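Local coordinates for glycosyl hydrolase family 2, TIM barrel domain protein (Parabacteroides merdae ATCC 43184, PDB 6DXU) that hydrolyses beta-glucuronides as a gut bacterial beta-glucuronidase of glycoside hydrolase family 2, probably releasing glucuronic acid from its conjugates, at residues L325-T330 / V360-L365; E351-K356 / D379-L384. All blocks are in the same frame, centred on the assembly; numbering follows the deposited sequence.

Contact 1. Residues L325-T330 / V360-L365; sequences LLLRGT and VNFIRL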
loop_
_atom_site.group_PDB
_atom_site.type_symbol
_atom_site.label_atom_id
_atom_site.label_comp_id
_atom_site.label_asym_id
_atom_site.label_seq_id
_atom_site.Cartn_x
_atom_site.Cartn_y
_atom_site.Cartn_z
ATOM N N LEU D 325 -11.624 -36.338 40.891
ATOM C CA LEU D 325 -12.461 -36.692 39.749
ATOM C C LEU D 325 -11.573 -37.172 38.612
ATOM O O LEU D 325 -10.747 -36.411 38.104
ATOM C CB LEU D 325 -13.324 -35.504 39.299
ATOM C CG LEU D 325 -14.180 -35.768 38.055
ATOM C CD1 LEU D 325 -15.306 -36.767 38.337
ATOM C CD2 LEU D 325 -14.764 -34.447 37.561
ATOM N N LEU D 326 -11.707 -38.445 38.248
ATOM C CA LEU D 326 -11.008 -38.958 37.077
ATOM C C LEU D 326 -11.683 -38.421 35.825
ATOM O O LEU D 326 -12.873 -38.666 35.610
ATOM C CB LEU D 326 -11.013 -40.487 37.079
ATOM C CG LEU D 326 -10.341 -41.157 35.873
ATOM C CD1 LEU D 326 -8.872 -40.823 35.841
ATOM C CD2 LEU D 326 -10.534 -42.668 35.939
ATOM N N LEU D 327 -10.939 -37.668 35.014
ATOM C CA LEU D 327 -11.492 -37.128 33.777
ATOM C C LEU D 327 -11.675 -38.264 32.778
ATOM O O LEU D 327 -10.724 -38.989 32.468
ATOM C CB LEU D 327 -10.584 -36.034 33.203
ATOM C CG LEU D 327 -10.440 -34.820 34.128
ATOM C CD1 LEU D 327 -9.366 -33.872 33.610
ATOM C CD2 LEU D 327 -11.769 -34.084 34.282
ATOM N N ARG D 328 -12.914 -38.451 32.337
ATOM C CA ARG D 328 -13.320 -39.506 31.412
ATOM C C ARG D 328 -13.637 -38.811 30.099
ATOM O O ARG D 328 -14.771 -38.399 29.861
ATOM C CB ARG D 328 -14.525 -40.247 31.955
ATOM C CG ARG D 328 -14.237 -41.067 33.197
ATOM C CD ARG D 328 -15.562 -41.401 33.894
ATOM N NE ARG D 328 -15.665 -42.780 34.360
ATOM C CZ ARG D 328 -14.824 -43.399 35.187
ATOM N NH1 ARG D 328 -13.766 -42.770 35.683
ATOM N NH2 ARG D 328 -15.051 -44.670 35.521
ATOM N N GLY D 329 -12.632 -38.695 29.247
ATOM C CA GLY D 329 -12.721 -37.724 28.182
ATOM C C GLY D 329 -12.860 -38.261 26.774
ATOM O O GLY D 329 -12.596 -39.435 26.502
ATOM N N THR D 330 -13.274 -37.382 25.866
ATOM C CA THR D 330 -13.263 -37.678 24.447
ATOM C C THR D 330 -12.866 -36.392 23.724
ATOM O O THR D 330 -12.454 -35.407 24.350
ATOM C CB THR D 330 -14.618 -38.254 24.003
ATOM O OG1 THR D 330 -14.532 -38.710 22.647
ATOM C CG2 THR D 330 -15.726 -37.217 24.127
ATOM N N VAL D 360 -19.200 -39.718 29.400
ATOM C CA VAL D 360 -18.165 -38.696 29.259
ATOM C C VAL D 360 -18.362 -37.606 30.305
ATOM O O VAL D 360 -19.483 -37.126 30.525
ATOM C CB VAL D 360 -18.208 -38.116 27.833
ATOM C CG1 VAL D 360 -17.310 -36.866 27.699
ATOM C CG2 VAL D 360 -17.817 -39.186 26.814
ATOM N N ASN D 361 -17.266 -37.180 30.942
ATOM C CA ASN D 361 -17.316 -35.984 31.785
ATOM C C ASN D 361 -16.282 -34.935 31.385
ATOM O O ASN D 361 -16.117 -33.935 32.103
ATOM C CB ASN D 361 -17.171 -36.331 33.281
ATOM C CG ASN D 361 -15.789 -36.893 33.647
ATOM O OD1 ASN D 361 -14.800 -36.680 32.947
ATOM N ND2 ASN D 361 -15.730 -37.630 34.758
ATOM N N PHE D 362 -15.580 -35.132 30.270
ATOM C CA PHE D 362 -14.519 -34.222 29.859
ATOM C C PHE D 362 -14.389 -34.287 28.347
ATOM O O PHE D 362 -14.491 -35.366 27.759
ATOM C CB PHE D 362 -13.185 -34.590 30.524
ATOM C CG PHE D 362 -12.004 -33.805 30.018
ATOM C CD1 PHE D 362 -11.951 -32.425 30.152
ATOM C CD2 PHE D 362 -10.941 -34.458 29.420
ATOM C CE1 PHE D 362 -10.845 -31.711 29.671
ATOM C CE2 PHE D 362 -9.849 -33.771 28.940
ATOM C CZ PHE D 362 -9.797 -32.386 29.065
ATOM N N ILE D 363 -14.155 -33.141 27.711
ATOM C CA ILE D 363 -13.956 -33.135 26.269
ATOM C C ILE D 363 -12.905 -32.092 25.919
ATOM O O ILE D 363 -12.882 -30.990 26.481
ATOM C CB ILE D 363 -15.282 -32.893 25.502
ATOM C CG1 ILE D 363 -15.087 -33.118 23.993
ATOM C CG2 ILE D 363 -15.850 -31.496 25.793
ATOM C CD1 ILE D 363 -16.394 -33.132 23.192
ATOM N N ARG D 364 -12.025 -32.456 25.005
ATOM C CA ARG D 364 -11.153 -31.505 24.327
ATOM C C ARG D 364 -11.756 -31.265 22.951
ATOM O O ARG D 364 -11.971 -32.216 22.195
ATOM C CB ARG D 364 -9.730 -32.051 24.248
ATOM C CG ARG D 364 -8.742 -31.226 23.392
ATOM C CD ARG D 364 -7.335 -31.777 23.550
ATOM N NE ARG D 364 -6.394 -31.205 22.589
ATOM C CZ ARG D 364 -5.718 -31.893 21.674
ATOM N NH1 ARG D 364 -5.872 -33.208 21.555
ATOM N NH2 ARG D 364 -4.878 -31.252 20.868
ATOM N N LEU D 365 -12.069 -30.005 22.641
ATOM C CA LEU D 365 -12.927 -29.687 21.494
ATOM C C LEU D 365 -12.126 -29.647 20.188
ATOM O O LEU D 365 -12.128 -28.667 19.444
ATOM C CB LEU D 365 -13.669 -28.378 21.743
ATOM C CG LEU D 365 -14.706 -28.470 22.867
ATOM C CD1 LEU D 365 -15.336 -27.115 23.168
ATOM C CD2 LEU D 365 -15.797 -29.470 22.483
#

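Contact 2. Residues E351-K356 / D379-L384; sequences EMRMMK and DELGIL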
loop_
_atom_site.group_PDB
_atom_site.type_symbol
_atom_site.label_atom_id
_atom_site.label_comp_id
_atom_site.label_asym_id
_atom_site.label_seq_id
_atom_site.Cartn_x
_atom_site.Cartn_y
_atom_site.Cartn_z
ATOM N N GLU D 351 -25.563 -35.327 19.350
ATOM C CA GLU D 351 -24.197 -35.801 19.556
ATOM C C GLU D 351 -23.768 -35.647 21.009
ATOM O O GLU D 351 -23.153 -36.552 21.591
ATOM C CB GLU D 351 -23.211 -35.050 18.644
ATOM C CG GLU D 351 -21.827 -35.679 18.700
ATOM C CD GLU D 351 -20.833 -35.045 17.752
ATOM O OE1 GLU D 351 -21.240 -34.632 16.643
ATOM O OE2 GLU D 351 -19.646 -34.967 18.120
ATOM N N MET D 352 -24.026 -34.478 21.594
ATOM C CA MET D 352 -23.580 -34.256 22.966
ATOM C C MET D 352 -24.377 -35.110 23.944
ATOM O O MET D 352 -23.830 -35.577 24.943
ATOM C CB MET D 352 -23.677 -32.773 23.327
ATOM C CG MET D 352 -22.785 -31.845 22.448
ATOM S SD MET D 352 -21.054 -32.360 22.395
ATOM C CE MET D 352 -20.630 -32.174 24.133
ATOM N N ARG D 353 -25.662 -35.327 23.667
ATOM C CA ARG D 353 -26.443 -36.254 24.482
ATOM C C ARG D 353 -25.886 -37.676 24.399
ATOM O O ARG D 353 -25.822 -38.383 25.414
ATOM C CB ARG D 353 -27.907 -36.206 24.044
ATOM C CG ARG D 353 -28.786 -37.300 24.670
ATOM C CD ARG D 353 -29.357 -36.794 25.981
ATOM N NE ARG D 353 -28.605 -37.314 27.115
ATOM C CZ ARG D 353 -28.576 -36.751 28.317
ATOM N NH1 ARG D 353 -27.869 -37.311 29.290
ATOM N NH2 ARG D 353 -29.236 -35.622 28.540
ATOM N N MET D 354 -25.486 -38.118 23.194
ATOM C CA MET D 354 -24.854 -39.429 23.040
ATOM C C MET D 354 -23.579 -39.544 23.868
ATOM O O MET D 354 -23.304 -40.600 24.454
ATOM C CB MET D 354 -24.517 -39.699 21.570
ATOM C CG MET D 354 -25.639 -40.197 20.687
ATOM S SD MET D 354 -24.942 -40.628 19.061
ATOM C CE MET D 354 -24.065 -42.130 19.442
ATOM N N MET D 355 -22.762 -38.488 23.883
ATOM C CA MET D 355 -21.554 -38.493 24.705
ATOM C C MET D 355 -21.886 -38.642 26.177
ATOM O O MET D 355 -21.283 -39.456 26.883
ATOM C CB MET D 355 -20.760 -37.193 24.521
ATOM C CG MET D 355 -20.059 -37.061 23.240
ATOM S SD MET D 355 -19.039 -35.579 23.375
ATOM C CE MET D 355 -18.619 -35.440 21.637
ATOM N N LYS D 356 -22.801 -37.805 26.676
ATOM C CA LYS D 356 -23.168 -37.861 28.090
ATOM C C LYS D 356 -23.702 -39.243 28.468
ATOM O O LYS D 356 -23.303 -39.819 29.490
ATOM C CB LYS D 356 -24.199 -36.770 28.388
ATOM C CG LYS D 356 -24.665 -36.720 29.826
ATOM C CD LYS D 356 -23.554 -36.285 30.746
ATOM C CE LYS D 356 -24.030 -36.413 32.193
ATOM N NZ LYS D 356 -23.128 -35.728 33.127
ATOM N N ASP D 379 -22.043 -27.041 29.513
ATOM C CA ASP D 379 -22.524 -26.493 30.782
ATOM C C ASP D 379 -23.751 -27.250 31.276
ATOM O O ASP D 379 -23.887 -27.523 32.475
ATOM C CB ASP D 379 -22.899 -25.023 30.628
ATOM C CG ASP D 379 -21.701 -24.104 30.452
ATOM O OD1 ASP D 379 -20.546 -24.485 30.749
ATOM O OD2 ASP D 379 -21.947 -22.959 30.014
ATOM N N GLU D 380 -24.689 -27.539 30.367
ATOM C CA GLU D 380 -25.973 -28.110 30.757
ATOM C C GLU D 380 -25.876 -29.591 31.041
ATOM O O GLU D 380 -26.637 -30.110 31.865
ATOM C CB GLU D 380 -27.010 -27.901 29.660
ATOM C CG GLU D 380 -27.429 -26.466 29.495
ATOM C CD GLU D 380 -28.298 -26.265 28.273
ATOM O OE1 GLU D 380 -28.783 -27.282 27.712
ATOM O OE2 GLU D 380 -28.488 -25.091 27.876
ATOM N N LEU D 381 -24.977 -30.289 30.366
ATOM C CA LEU D 381 -24.885 -31.734 30.526
ATOM C C LEU D 381 -23.847 -32.163 31.552
ATOM O O LEU D 381 -23.857 -33.325 31.957
ATOM C CB LEU D 381 -24.560 -32.396 29.185
ATOM C CG LEU D 381 -25.656 -32.327 28.116
ATOM C CD1 LEU D 381 -25.078 -32.750 26.781
ATOM C CD2 LEU D 381 -26.834 -33.227 28.494
ATOM N N GLY D 382 -22.933 -31.280 31.939
ATOM C CA GLY D 382 -21.901 -31.608 32.906
ATOM C C GLY D 382 -20.656 -32.221 32.291
ATOM O O GLY D 382 -20.231 -33.311 32.688
ATOM N N ILE D 383 -20.052 -31.530 31.325
ATOM C CA ILE D 383 -18.860 -32.011 30.632
ATOM C C ILE D 383 -17.808 -30.914 30.725
ATOM O O ILE D 383 -18.005 -29.825 30.175
ATOM C CB ILE D 383 -19.144 -32.362 29.163
ATOM C CG1 ILE D 383 -20.231 -33.437 29.075
ATOM C CG2 ILE D 383 -17.846 -32.798 28.450
ATOM C CD1 ILE D 383 -20.673 -33.730 27.626
ATOM N N LEU D 384 -16.710 -31.184 31.435
ATOM C CA LEU D 384 -15.609 -30.230 31.520
ATOM C C LEU D 384 -14.924 -30.090 30.156
ATOM O O LEU D 384 -14.968 -30.998 29.320
ATOM C CB LEU D 384 -14.601 -30.672 32.578
ATOM C CG LEU D 384 -15.158 -30.675 34.009
ATOM C CD1 LEU D 384 -14.328 -31.571 34.927
ATOM C CD2 LEU D 384 -15.224 -29.253 34.538
#

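Contact 1. Residues L325-T330 / V360-L365
Leu325 lays CD1 against Asn361 ND2, 3.7 Å away, the two side chains approaching from opposite directions at the start of the pairing. At Leu326 it is the backbone that matters: its O receives Asn361 ND2 at 3.2 Å in a nearly straight bond (173° at the hydrogen), and the acceptor lies in the plane of the amide. Leu327 sets CD1 over one face of the Phe362 ring, while its CB packs on Phe362 CB at 4.0 Å. Arg328 N makes the second bond to this amide, donating to Asn361 OD1 at 2.7 Å, tilted 32° from the plane of that carbonyl. With chi1 at 66°, Asn361 holds CG between its own N and carbonyl carbon, which lets both ends of the amide serve the opposite backbone; an alanine here would probably leave Leu326 O and Arg328 N without these mates where strand pairing begins. Arg328 O then accepts Asn361 N at 3.0 Å and, weakly, Phe362 N. Gly329 pairs in parallel with Phe362 at a CA-CA distance of 4.3 Å, and a CB on Gly329 would collide with Phe362 CD2. Thr330 N donates to Phe362 O at 3.0 Å and its O accepts Arg364 N at 3.1 Å, the regular parallel pattern, while CG2 rests on both methyls of Val360. Strands 323-331 and 362-364 are neighbouring parallel strands of the TIM barrel, joined by helix 345-357 in a beta-alpha-beta crossover. The guanidinium of Arg364 leads away to salt bridges with Glu514 and Glu388. Phe362 lies on one sheet face, touching Trp386 of flanking strand 384-388; helix 345-357 covers the face carrying Thr330 and Ile363, where Met355 touches both.

Contact 2. Residues E351-K356 / D379-L384
Lys356 and Leu381 bring the two backbones to a CA-CA distance of 6.8 Å, where helix 345-357 passes the end of helix 372-381 and Gly382 leaves helical geometry with a positive phi of 87°. Lys356 reaches across to that end: NZ donates to Leu381 O at 2.8 Å, nearly along the C=O axis, with a C=O...N angle of 163°. With CG anti to the backbone N (chi1 180°) and a single bend at chi2, CD and CE are carried alongside the same carbonyl. The ammonium group thereby meets the carbonyl end of a helix, where the helix dipole would probably add to the attraction. Gly382 suits this place because a CB at its backbone angles would press against the O of Leu381 and stand near Lys356 NZ.

Leu381 lies between the helices and uses both methyls. CD1 meets Met352 CB at 3.7 Å and Met352 O at 3.6 Å, whereas CD2 lies over one face of the Arg353 guanidinium, 3.4 Å from NH2. That guanidinium also forms a salt bridge through NH1 with Asp357, one helical turn along from Arg353. Deeper in, Met352 folds at chi2 and chi3, and its CE packs on Ile383 CD1 at 3.8 Å.

The contact joins two neighbouring helices of the barrel's outer layer. Met352 continues onto Ile374, Leu377 and Cys378 of helix 372-381, and Ile383 touches Ile363 of strand 362-364, linking this helix packing to the wall of the barrel beneath.

In the fold
Contact 1 and contact 2 lie with their centres 10 Å apart in the family 2 TIM barrel domain, and their segments alternate along the chain: strand 323-331, helix 345-357, strand 362-364, then the end of helix 372-381 leading into strand 384-388. Contact 1 pairs the two strands of the beta-alpha-beta unit formed by strand 323-331, helix 345-357 and strand 362-364; contact 2 packs its helix against the next one. They meet directly: Ile363 N probably bonds to Leu384 O at 2.8 Å, Asn361 O to Leu384 N at 2.9 Å, and Ile363 CD1 touches Met355 CE. The barrel wall and the helices packed outside it are thus tied together along this part of the chain.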